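NalD (Pseudomonas aeruginosa PAO1, PDB 5DAJ) represses the MexAB-OprM multidrug efflux pump as a TetR-family secondary regulator, and binds novobiocin, which induces expression of the pump. Local coordinates at residues 107-110 and 111-114; 164-167 and 168-172. All blocks are in the same frame, centred on the assembly; numbering follows the deposited sequence.

Contact 1 of 2, residues 107-110 and 111-114; sequences RILT and ILMQ
L109 and L112 meet one helical turn apart, side by side and pointing the same way, with CD2 of L109 4.0 Å from CD2 of L112. In the backbone, three successive i to i+4 hydrogen bonds tie 107-110 to 111-114. The N-H of I111 goes to the carbonyl O of R107, that of L112 to O of I108, and that of M113 to O of L109, all 3.0-3.1 Å long between N and O. The middle bond is the straightest, with an N-H...O angle of 162°, and each donor is tilted 20-25° from the plane of its carbonyl. The acceptors also have carbon neighbours: CG1 of I111 lies 3.4 Å from R107 O, and CG of the selenomethionine M113 lies 3.4 Å from L109 O. M113 CG stands anti to its own carbonyl carbon (chi1 -57°), and the extended chain beyond it runs toward helix 159-179, where the side chain meets N175. The polar side chains look to other partners. R107 forms a salt bridge through NE with E20 of helix 6-26, and OG1 of T110, anti to the carbonyl carbon, bonds back to the carbonyl O of R106. Around them I108 and I111 pack against helices 6-26 and 54-63, while L109 and T110 touch helix 159-179. The chemistry thus divides: the carbonyls of R107, I108 and L109 are met within the helix, T110 turns its hydroxyl onto that same backbone, and the charge of R107 is paired with E20, linking helix 6-26, of the probable DNA-binding part, to the C-terminal domain.

Contact 2 of 2, residues 164-167 and 168-172; sequences RALH and ALILG
H167 and L171, one turn apart, cross at an angle: CE1 of the imidazole comes within 4.1 Å of CD2 of L171 and 4.2 Å of its CB, the leucine methyl approaching the ring obliquely. On another side of the helix L166 and I170 run alongside each other in the same direction and touch through their ends, CD1 to CD1 at 4.2 Å. CG1 of I170, placed anti to its carbonyl carbon by a chi1 of -55°, comes to 3.4 Å from L166 O. The methyl of A168, CB, sits 3.3 Å from R164 O. Four main-chain hydrogen bonds set this spacing: A168 N to R164 O, L169 N to A165 O, I170 N to L166 O and L171 N to H167 O. The last is 2.9 Å long with an N-H...O angle of 169°, and its donor, like that of I170, lies nearly along the C=O axis; the donor of A168 is instead tilted 31° from the carbonyl plane. G172 N continues the i to i+4 series to A168 O. Farther out, the imidazole is fixed by a hydrogen bond from ND1 to OD2 of D176 of the second subunit, while V133 and I137 of helix 123-145 pack against H167. NH1 of R164 makes both a salt bridge with E141 and a hydrogen bond to the carbonyl O of R160. L166 and I170 face helices 84-101 and 186-201, whereas A168 and L169 meet L173 and A165 of the second subunit. One face buried in its own domain and another pressed on the partner chain is the arrangement of a dimerisation helix in the C-terminal domain of a TetR-family regulator.

Contact 1 comes first along the chain, on helix 103-114, and contact 2 follows on helix 159-179; both belong to the C-terminal region of a MAATS-type repressor. Their centres are about 17 Å apart, yet the two helices meet directly, CE of M113 packing 3.7 Å from CD1 of L171. Contact 1 lies nearer the N-terminal helices that include the predicted helix-turn-helix, whereas contact 2 lies at the interface with the second subunit, which Q114 of contact 1 also reaches. Through this touch the two contacts connect helices packed on the probable DNA-binding part with the dimer interface, consistent with the all-helical TetR architecture.

Contact 1 of 2, residues 107-110 and 111-114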
loop_
_atom_site.group_PDB
_atom_site.type_symbol
_atom_site.label_atom_id
_atom_site.label_comp_id
_atom_site.label_asym_id
_atom_site.label_seq_id
_atom_site.Cartn_x
_atom_site.Cartn_y
_atom_site.Cartn_z
ATOM N N ARG A 107 -6.105 5.840 -12.892
ATOM C CA ARG A 107 -6.777 4.590 -13.283
ATOM C C ARG A 107 -5.851 3.364 -13.181
ATOM O O ARG A 107 -6.198 2.363 -12.549
ATOM C CB ARG A 107 -7.362 4.693 -14.699
ATOM C CG ARG A 107 -8.550 5.646 -14.811
ATOM C CD ARG A 107 -8.955 5.934 -16.260
ATOM N NE ARG A 107 -9.228 4.719 -17.032
ATOM C CZ ARG A 107 -10.395 4.072 -17.100
ATOM N NH1 ARG A 107 -11.475 4.502 -16.457
ATOM N NH2 ARG A 107 -10.492 2.967 -17.830
ATOM N N ILE A 108 -4.670 3.475 -13.777
ATOM C CA ILE A 108 -3.706 2.375 -13.808
ATOM C C ILE A 108 -3.157 2.038 -12.414
ATOM O O ILE A 108 -2.990 0.864 -12.080
ATOM C CB ILE A 108 -2.553 2.662 -14.799
ATOM C CG1 ILE A 108 -3.084 2.566 -16.236
ATOM C CG2 ILE A 108 -1.405 1.675 -14.612
ATOM C CD1 ILE A 108 -2.154 3.115 -17.295
ATOM N N LEU A 109 -2.863 3.057 -11.612
ATOM C CA LEU A 109 -2.372 2.827 -10.245
ATOM C C LEU A 109 -3.446 2.255 -9.331
ATOM O O LEU A 109 -3.126 1.461 -8.442
ATOM C CB LEU A 109 -1.773 4.086 -9.621
ATOM C CG LEU A 109 -0.440 4.529 -10.211
ATOM C CD1 LEU A 109 -0.004 5.793 -9.506
ATOM C CD2 LEU A 109 0.653 3.487 -10.083
ATOM N N THR A 110 -4.706 2.625 -9.558
ATOM C CA THR A 110 -5.827 2.012 -8.819
ATOM C C THR A 110 -5.886 0.528 -9.171
ATOM O O THR A 110 -6.147 -0.304 -8.304
ATOM C CB THR A 110 -7.227 2.681 -9.163
ATOM O OG1 THR A 110 -7.205 4.092 -8.951
ATOM C CG2 THR A 110 -8.417 2.165 -8.370
ATOM N N ILE A 111 -5.609 0.187 -10.427
ATOM C CA ILE A 111 -5.530 -1.233 -10.806
ATOM C C ILE A 111 -4.412 -1.936 -10.029
ATOM O O ILE A 111 -4.631 -2.983 -9.411
ATOM C CB ILE A 111 -5.286 -1.437 -12.314
ATOM C CG1 ILE A 111 -6.511 -1.017 -13.115
ATOM C CG2 ILE A 111 -4.971 -2.893 -12.600
ATOM C CD1 ILE A 111 -6.230 -0.821 -14.585
ATOM N N LEU A 112 -3.225 -1.338 -10.078
ATOM C CA LEU A 112 -2.027 -1.885 -9.432
ATOM C C LEU A 112 -2.205 -2.179 -7.941
ATOM O O LEU A 112 -1.824 -3.239 -7.449
ATOM C CB LEU A 112 -0.845 -0.934 -9.601
ATOM C CG LEU A 112 0.413 -1.293 -8.809
ATOM C CD1 LEU A 112 0.915 -2.660 -9.226
ATOM C CD2 LEU A 112 1.500 -0.245 -8.995
HETATM N N MSE A 113 -2.799 -1.240 -7.232
HETATM C CA MSE A 113 -2.870 -1.325 -5.772
HETATM C C MSE A 113 -4.171 -1.816 -5.227
HETATM O O MSE A 113 -4.269 -2.139 -4.048
HETATM C CB MSE A 113 -2.616 0.060 -5.229
HETATM C CG MSE A 113 -1.260 0.524 -5.746
HETATM SE SE MSE A 113 -0.717 2.127 -4.786
HETATM C CE MSE A 113 1.047 2.330 -5.653
ATOM N N GLN A 114 -5.158 -1.949 -6.095
ATOM C CA GLN A 114 -6.528 -2.240 -5.676
ATOM C C GLN A 114 -7.265 -3.344 -6.431
ATOM O O GLN A 114 -8.150 -4.006 -5.858
ATOM C CB GLN A 114 -7.333 -0.969 -5.807
ATOM C CG GLN A 114 -8.428 -0.823 -4.786
ATOM C CD GLN A 114 -7.998 0.071 -3.672
ATOM O OE1 GLN A 114 -7.499 1.185 -3.911
ATOM N NE2 GLN A 114 -8.158 -0.410 -2.439
#

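Contact 2 of 2, residues 164-167 and 168-172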
loop_
_atom_site.group_PDB
_atom_site.type_symbol
_atom_site.label_atom_id
_atom_site.label_comp_id
_atom_site.label_asym_id
_atom_site.label_seq_id
_atom_site.Cartn_x
_atom_site.Cartn_y
_atom_site.Cartn_z
ATOM N N ARG A 164 13.964 4.706 2.822
ATOM C CA ARG A 164 12.892 3.728 3.047
ATOM C C ARG A 164 11.706 4.341 3.773
ATOM O O ARG A 164 10.568 4.054 3.431
ATOM C CB ARG A 164 13.407 2.508 3.797
ATOM C CG ARG A 164 14.227 1.611 2.893
ATOM C CD ARG A 164 15.238 0.782 3.633
ATOM N NE ARG A 164 15.976 -0.059 2.690
ATOM C CZ ARG A 164 16.947 0.357 1.876
ATOM N NH1 ARG A 164 17.318 1.622 1.821
ATOM N NH2 ARG A 164 17.554 -0.515 1.093
ATOM N N ALA A 165 11.985 5.187 4.758
ATOM C CA ALA A 165 10.939 5.941 5.449
ATOM C C ALA A 165 10.184 6.816 4.457
ATOM O O ALA A 165 8.949 6.800 4.420
ATOM C CB ALA A 165 11.527 6.801 6.562
ATOM N N LEU A 166 10.935 7.532 3.625
ATOM C CA LEU A 166 10.341 8.429 2.628
ATOM C C LEU A 166 9.476 7.673 1.634
ATOM O O LEU A 166 8.335 8.038 1.403
ATOM C CB LEU A 166 11.404 9.216 1.856
ATOM C CG LEU A 166 10.866 10.145 0.751
ATOM C CD1 LEU A 166 9.831 11.129 1.264
ATOM C CD2 LEU A 166 12.003 10.901 0.101
ATOM N N HIS A 167 10.029 6.617 1.051
ATOM C CA HIS A 167 9.303 5.840 0.053
ATOM C C HIS A 167 8.019 5.244 0.618
ATOM O O HIS A 167 6.980 5.243 -0.060
ATOM C CB HIS A 167 10.140 4.712 -0.546
ATOM C CG HIS A 167 9.389 3.906 -1.556
ATOM N ND1 HIS A 167 8.769 2.717 -1.245
ATOM C CD2 HIS A 167 9.075 4.166 -2.845
ATOM C CE1 HIS A 167 8.141 2.260 -2.310
ATOM N NE2 HIS A 167 8.312 3.121 -3.298
ATOM N N ALA A 168 8.108 4.708 1.829
ATOM C CA ALA A 168 6.945 4.146 2.510
ATOM C C ALA A 168 5.839 5.194 2.650
ATOM O O ALA A 168 4.677 4.901 2.379
ATOM C CB ALA A 168 7.329 3.605 3.875
ATOM N N LEU A 169 6.207 6.417 3.024
ATOM C CA LEU A 169 5.229 7.506 3.128
ATOM C C LEU A 169 4.543 7.795 1.796
ATOM O O LEU A 169 3.316 7.865 1.736
ATOM C CB LEU A 169 5.860 8.792 3.646
ATOM C CG LEU A 169 4.921 10.005 3.684
ATOM C CD1 LEU A 169 3.734 9.757 4.594
ATOM C CD2 LEU A 169 5.674 11.237 4.129
ATOM N N ILE A 170 5.332 7.940 0.728
ATOM C CA ILE A 170 4.777 8.191 -0.618
ATOM C C ILE A 170 3.833 7.060 -1.028
ATOM O O ILE A 170 2.716 7.304 -1.483
ATOM C CB ILE A 170 5.854 8.316 -1.718
ATOM C CG1 ILE A 170 6.897 9.377 -1.375
ATOM C CG2 ILE A 170 5.211 8.655 -3.059
ATOM C CD1 ILE A 170 6.328 10.731 -0.996
ATOM N N LEU A 171 4.305 5.829 -0.874
ATOM C CA LEU A 171 3.530 4.645 -1.224
ATOM C C LEU A 171 2.224 4.593 -0.449
ATOM O O LEU A 171 1.177 4.288 -1.013
ATOM C CB LEU A 171 4.332 3.379 -0.944
ATOM C CG LEU A 171 3.642 2.046 -1.210
ATOM C CD1 LEU A 171 3.255 1.894 -2.672
ATOM C CD2 LEU A 171 4.550 0.910 -0.787
ATOM N N GLY A 172 2.310 4.881 0.846
ATOM C CA GLY A 172 1.153 4.885 1.729
ATOM C C GLY A 172 0.112 5.925 1.355
ATOM O O GLY A 172 -1.082 5.642 1.360
#